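Capsular polysaccharide export system protein KpsC (Thermosulfurimonas dismutans, PDB 6MGD) probably transfers Kdo in beta(2,7) linkage from a CMP-activated donor, helping to build the conserved glycolipid anchor of Gram-negative bacterial capsules. Local coordinates at residues Arg68-Phe73 with Ile94-Asp99; Val90-Gly95 with Leu295-Tyr300. All blocks are in the same frame, centred on the assembly; numbering follows the deposited sequence.

Interaction 1 (Arg68-Phe73 with Ile94-Asp99)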
# COMPACT_ATOMS: atom_id res chain seq x y z
N ARG A 68 -7.04 -6.26 -10.70
CA ARG A 68 -6.93 -6.51 -9.27
C ARG A 68 -7.10 -5.19 -8.52
O ARG A 68 -6.28 -4.28 -8.68
CB ARG A 68 -5.60 -7.19 -8.93
CG ARG A 68 -5.52 -8.61 -9.48
CD ARG A 68 -4.16 -9.25 -9.28
NE ARG A 68 -4.19 -10.68 -9.59
CZ ARG A 68 -4.08 -11.19 -10.81
NH1 ARG A 68 -4.13 -12.50 -10.98
NH2 ARG A 68 -3.92 -10.40 -11.86
N LEU A 69 -8.16 -5.09 -7.73
CA LEU A 69 -8.52 -3.86 -7.05
C LEU A 69 -8.01 -3.87 -5.61
O LEU A 69 -7.77 -4.92 -5.01
CB LEU A 69 -10.04 -3.66 -7.06
CG LEU A 69 -10.72 -3.64 -8.43
CD1 LEU A 69 -12.21 -3.37 -8.29
CD2 LEU A 69 -10.08 -2.60 -9.33
N GLU A 70 -7.87 -2.66 -5.06
CA GLU A 70 -7.43 -2.46 -3.69
C GLU A 70 -7.67 -1.00 -3.33
O GLU A 70 -7.77 -0.14 -4.22
CB GLU A 70 -5.95 -2.84 -3.50
CG GLU A 70 -5.48 -2.93 -2.06
CD GLU A 70 -6.43 -3.72 -1.18
OE1 GLU A 70 -7.28 -3.10 -0.50
OE2 GLU A 70 -6.33 -4.97 -1.16
N ASP A 71 -7.77 -0.73 -2.04
CA ASP A 71 -7.95 0.64 -1.58
C ASP A 71 -6.76 1.50 -1.98
O ASP A 71 -5.64 1.02 -2.16
CB ASP A 71 -8.14 0.67 -0.06
CG ASP A 71 -9.44 0.03 0.38
OD1 ASP A 71 -10.45 0.16 -0.36
OD2 ASP A 71 -9.47 -0.60 1.46
N GLY A 72 -7.02 2.80 -2.12
CA GLY A 72 -5.98 3.73 -2.50
C GLY A 72 -4.97 3.94 -1.39
O GLY A 72 -5.03 3.37 -0.31
N PHE A 73 -3.99 4.80 -1.69
CA PHE A 73 -2.97 5.14 -0.71
C PHE A 73 -3.30 6.39 0.09
O PHE A 73 -2.99 6.44 1.29
CB PHE A 73 -1.62 5.33 -1.41
CG PHE A 73 -1.07 4.09 -2.04
CD1 PHE A 73 -1.24 2.85 -1.43
CD2 PHE A 73 -0.39 4.14 -3.24
CE1 PHE A 73 -0.74 1.70 -2.01
CE2 PHE A 73 0.12 3.00 -3.82
CZ PHE A 73 -0.05 1.77 -3.21
N ILE A 94 -2.25 -5.73 -14.38
CA ILE A 94 -1.15 -6.68 -14.54
C ILE A 94 -0.97 -7.52 -13.28
O ILE A 94 -0.82 -8.75 -13.35
CB ILE A 94 0.16 -5.96 -14.92
CG1 ILE A 94 -0.01 -5.24 -16.26
CG2 ILE A 94 1.32 -6.93 -14.96
CD1 ILE A 94 1.23 -4.51 -16.73
N GLY A 95 -0.96 -6.88 -12.11
CA GLY A 95 -0.85 -7.57 -10.84
C GLY A 95 -1.46 -6.77 -9.71
O GLY A 95 -2.63 -6.38 -9.78
N ILE A 96 -0.68 -6.52 -8.66
CA ILE A 96 -1.10 -5.64 -7.58
C ILE A 96 0.15 -5.19 -6.84
O ILE A 96 1.18 -5.88 -6.85
CB ILE A 96 -2.12 -6.34 -6.64
CG1 ILE A 96 -2.88 -5.31 -5.81
CG2 ILE A 96 -1.44 -7.37 -5.76
CD1 ILE A 96 -4.18 -5.82 -5.24
N TYR A 97 0.06 -4.03 -6.19
CA TYR A 97 1.27 -3.35 -5.73
C TYR A 97 2.00 -4.14 -4.65
O TYR A 97 3.23 -4.15 -4.61
CB TYR A 97 0.92 -1.94 -5.23
CG TYR A 97 -0.04 -1.89 -4.06
CD1 TYR A 97 -1.41 -1.74 -4.27
CD2 TYR A 97 0.41 -1.97 -2.75
CE1 TYR A 97 -2.30 -1.69 -3.21
CE2 TYR A 97 -0.46 -1.92 -1.68
CZ TYR A 97 -1.82 -1.78 -1.91
OH TYR A 97 -2.69 -1.72 -0.85
N TYR A 98 1.26 -4.82 -3.77
CA TYR A 98 1.90 -5.52 -2.66
C TYR A 98 2.39 -6.91 -3.04
O TYR A 98 3.01 -7.58 -2.21
CB TYR A 98 0.96 -5.61 -1.46
CG TYR A 98 -0.35 -6.32 -1.72
CD1 TYR A 98 -0.42 -7.71 -1.80
CD2 TYR A 98 -1.53 -5.60 -1.86
CE1 TYR A 98 -1.61 -8.35 -2.03
CE2 TYR A 98 -2.73 -6.23 -2.09
CZ TYR A 98 -2.77 -7.61 -2.18
OH TYR A 98 -3.96 -8.25 -2.40
N ASP A 99 2.13 -7.37 -4.27
CA ASP A 99 2.58 -8.68 -4.72
C ASP A 99 3.94 -8.50 -5.38
O ASP A 99 4.03 -8.09 -6.54
CB ASP A 99 1.56 -9.29 -5.68
CG ASP A 99 1.72 -10.79 -5.82
OD1 ASP A 99 2.87 -11.28 -5.78
OD2 ASP A 99 0.69 -11.48 -5.98
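Phe73 and Tyr97 form a T-shaped aromatic pair in which the phenylalanine supplies the edge and the tyrosine the face. The ring planes stand 77° apart, and Phe73 CE1 sits 3.6 Å above the plane of the Tyr97 ring, over its centre. The opposite face of that phenol meets Tyr98 CD2, set off toward the rim, so the ring lies between the edge of Phe73, just beyond the strand, and its own neighbour in the chain. Glu70 approaches from yet another direction, crossing the tyrosine at about a right angle and bringing its CG to 3.3 Å from Tyr97 OH. With CG anti to the backbone nitrogen (chi1 -168°) and a bend at the next bond, the Glu70 carboxylate swings round until OE1 accepts Asp71 N at 2.9 Å. In the GT-B fold expected of this family, the contact lies against the mixed sheet of the N-terminal half: Arg68-Asp71 end strand 64-71, and the loop Ile94-Asp99 follows the adjacent strand 88-92. A type I turn from Ile96 to Asp99 bends that loop, with Asp99 N bonded to Ile96 O at 3.1 Å, and sets both tyrosines at its middle. Replacing Tyr97 with an alanine would probably leave the edge of Phe73 without its facing ring and open a gap beside the methylenes of Glu70. Ile96 CD1 reaches the strand backbone, 3.7 Å from Leu69 O, while Ile96 CG2 lies over the centre of the Tyr98 ring. The extended Arg68 chain runs alongside Gly95, its CB 3.2 Å from Gly95 O. Its guanidinium makes a salt bridge to Glu54, and the Tyr98 hydroxyl bonds to Ser51, while helix 166-169 touches the Tyr98 side chain.

Interaction 2 (Val90-Gly95 with Leu295-Tyr300)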
# COMPACT_ATOMS: atom_id res chain seq x y z
N VAL A 90 -7.44 1.62 -6.34
CA VAL A 90 -6.33 1.09 -7.12
C VAL A 90 -6.88 0.01 -8.06
O VAL A 90 -7.54 -0.93 -7.61
CB VAL A 90 -5.22 0.52 -6.22
CG1 VAL A 90 -4.37 -0.48 -6.98
CG2 VAL A 90 -4.37 1.65 -5.66
N ALA A 91 -6.61 0.16 -9.35
CA ALA A 91 -7.05 -0.80 -10.37
C ALA A 91 -5.82 -1.21 -11.17
O ALA A 91 -5.35 -0.47 -12.04
CB ALA A 91 -8.12 -0.20 -11.27
N ASP A 92 -5.30 -2.40 -10.88
CA ASP A 92 -4.07 -2.89 -11.48
C ASP A 92 -4.40 -3.98 -12.50
O ASP A 92 -4.91 -5.04 -12.11
CB ASP A 92 -3.12 -3.41 -10.40
CG ASP A 92 -1.71 -3.66 -10.91
OD1 ASP A 92 -1.54 -4.22 -12.01
OD2 ASP A 92 -0.75 -3.29 -10.19
N PRO A 93 -4.14 -3.77 -13.79
CA PRO A 93 -4.47 -4.79 -14.80
C PRO A 93 -3.41 -5.86 -15.00
O PRO A 93 -3.66 -6.81 -15.76
CB PRO A 93 -4.64 -3.95 -16.07
CG PRO A 93 -3.67 -2.83 -15.89
CD PRO A 93 -3.67 -2.51 -14.41
N ILE A 94 -2.25 -5.73 -14.38
CA ILE A 94 -1.15 -6.68 -14.54
C ILE A 94 -0.97 -7.52 -13.28
O ILE A 94 -0.82 -8.75 -13.35
CB ILE A 94 0.16 -5.96 -14.92
CG1 ILE A 94 -0.01 -5.24 -16.26
CG2 ILE A 94 1.32 -6.93 -14.96
CD1 ILE A 94 1.23 -4.51 -16.73
N GLY A 95 -0.96 -6.88 -12.11
CA GLY A 95 -0.85 -7.57 -10.84
C GLY A 95 -1.46 -6.77 -9.71
O GLY A 95 -2.63 -6.38 -9.78
N LEU A 295 0.08 9.67 -7.81
CA LEU A 295 -0.52 10.51 -8.85
C LEU A 295 -1.04 9.72 -10.04
O LEU A 295 -2.14 10.00 -10.53
CB LEU A 295 0.50 11.56 -9.32
CG LEU A 295 0.53 12.90 -8.56
CD1 LEU A 295 0.67 12.71 -7.06
CD2 LEU A 295 1.65 13.78 -9.09
N LEU A 296 -0.28 8.74 -10.54
CA LEU A 296 -0.66 8.00 -11.73
C LEU A 296 -1.33 6.66 -11.43
O LEU A 296 -2.29 6.29 -12.11
CB LEU A 296 0.57 7.75 -12.61
CG LEU A 296 1.22 8.96 -13.28
CD1 LEU A 296 2.56 8.59 -13.89
CD2 LEU A 296 0.29 9.54 -14.34
N TYR A 297 -0.84 5.94 -10.42
CA TYR A 297 -1.32 4.57 -10.19
C TYR A 297 -2.77 4.52 -9.72
O TYR A 297 -3.56 3.78 -10.34
CB TYR A 297 -0.38 3.86 -9.21
CG TYR A 297 -0.68 2.41 -8.95
CD1 TYR A 297 -0.74 1.49 -10.00
CD2 TYR A 297 -0.88 1.94 -7.66
CE1 TYR A 297 -1.01 0.15 -9.76
CE2 TYR A 297 -1.14 0.60 -7.41
CZ TYR A 297 -1.20 -0.29 -8.47
OH TYR A 297 -1.47 -1.62 -8.23
N PRO A 298 -3.19 5.23 -8.68
CA PRO A 298 -4.56 5.08 -8.20
C PRO A 298 -5.53 6.06 -8.85
O PRO A 298 -5.15 7.13 -9.33
CB PRO A 298 -4.44 5.36 -6.69
CG PRO A 298 -3.05 5.97 -6.50
CD PRO A 298 -2.47 6.21 -7.85
N MET A 299 -6.80 5.66 -8.86
CA MET A 299 -7.87 6.53 -9.29
C MET A 299 -8.35 7.39 -8.12
O MET A 299 -8.14 7.05 -6.95
CB MET A 299 -9.04 5.72 -9.86
CG MET A 299 -8.71 4.96 -11.13
SD MET A 299 -10.07 3.91 -11.70
CE MET A 299 -10.21 2.76 -10.34
N TYR A 300 -8.98 8.51 -8.44
CA TYR A 300 -9.55 9.40 -7.43
C TYR A 300 -10.90 9.90 -7.92
O TYR A 300 -11.00 10.44 -9.03
CB TYR A 300 -8.63 10.58 -7.14
CG TYR A 300 -7.27 10.21 -6.58
CD1 TYR A 300 -6.17 10.06 -7.42
CD2 TYR A 300 -7.08 10.00 -5.22
CE1 TYR A 300 -4.92 9.72 -6.92
CE2 TYR A 300 -5.84 9.66 -4.71
CZ TYR A 300 -4.76 9.53 -5.57
OH TYR A 300 -3.52 9.19 -5.06
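The phenol ring of Tyr297 and the carboxylate of Asp92 meet with their planes 78° apart. Asp92 OD2 lies at the edge of the ring, near its plane, while Val90 CG1 comes in obliquely, 3.4 Å from Tyr297 CE2. Asp92 OD2 accepts from Tyr297 OH at 2.7 Å through its anti lone pair, the one turned away from OD1. The ring reaches this position because CG of Tyr297 is anti to its backbone nitrogen (chi1 -176°), which carries the hydroxyl over to the strand. The other carboxylate oxygen works within its own segment. Ile94 N lies 2.9 Å from Asp92 OD1, nearly along the C-O direction. Gly95 N, 2.7 Å from Asp92 OD1, comes instead from well above the carboxylate plane. The bond from Ile94 makes an Asx turn that bends the chain as it leaves strand 88-92. Since Tyr105 N also donates to OD2, four donors grip this buried carboxylate and should hold its rotation firmly. Apolar packing completes the contact: Val90 CG2 rests 3.9 Å from Pro298 CB, and the bent end of Met299 brings its CE to 3.7 Å from Ala91 CB. Two hundred residues of chain separate the segments, and the contact shows how the C-terminal part of a GT-B enzyme returns to the N-terminal domain and packs against it. Helix 286-296 delivers Tyr297, and the chain then runs on as strand 298-300 at the outer side of the mixed sheet, where Met299 bonds through its backbone to Leu89. Strand 64-71 flanks the other side of strand 88-92. Leu106 of helix 105-112 touches Tyr297, and helix 117-132 packs against Leu295.

Interactions 1 and 2 are built on neighbouring strands of one sheet, and their centres lie about 7 Å apart. Strand 64-71 is tied to strand 88-92 by probable backbone hydrogen bonds, Glu70 O to Val90 N at 2.8 Å and Arg68 N to Asp92 O at 2.8 Å. Ile94 and Gly95 are common to both: they bond to Asp92 in the turn that starts the loop, and touch Arg68 in interaction 1. The backbone N of Tyr97 packs 3.5 Å from Tyr297 OH, so the hydroxyl that bonds Asp92 lies against the turn of interaction 1. Interaction 1 also touches Ala166 and Phe264, consistent with a place beside the interdomain cleft that houses the GT-B active site.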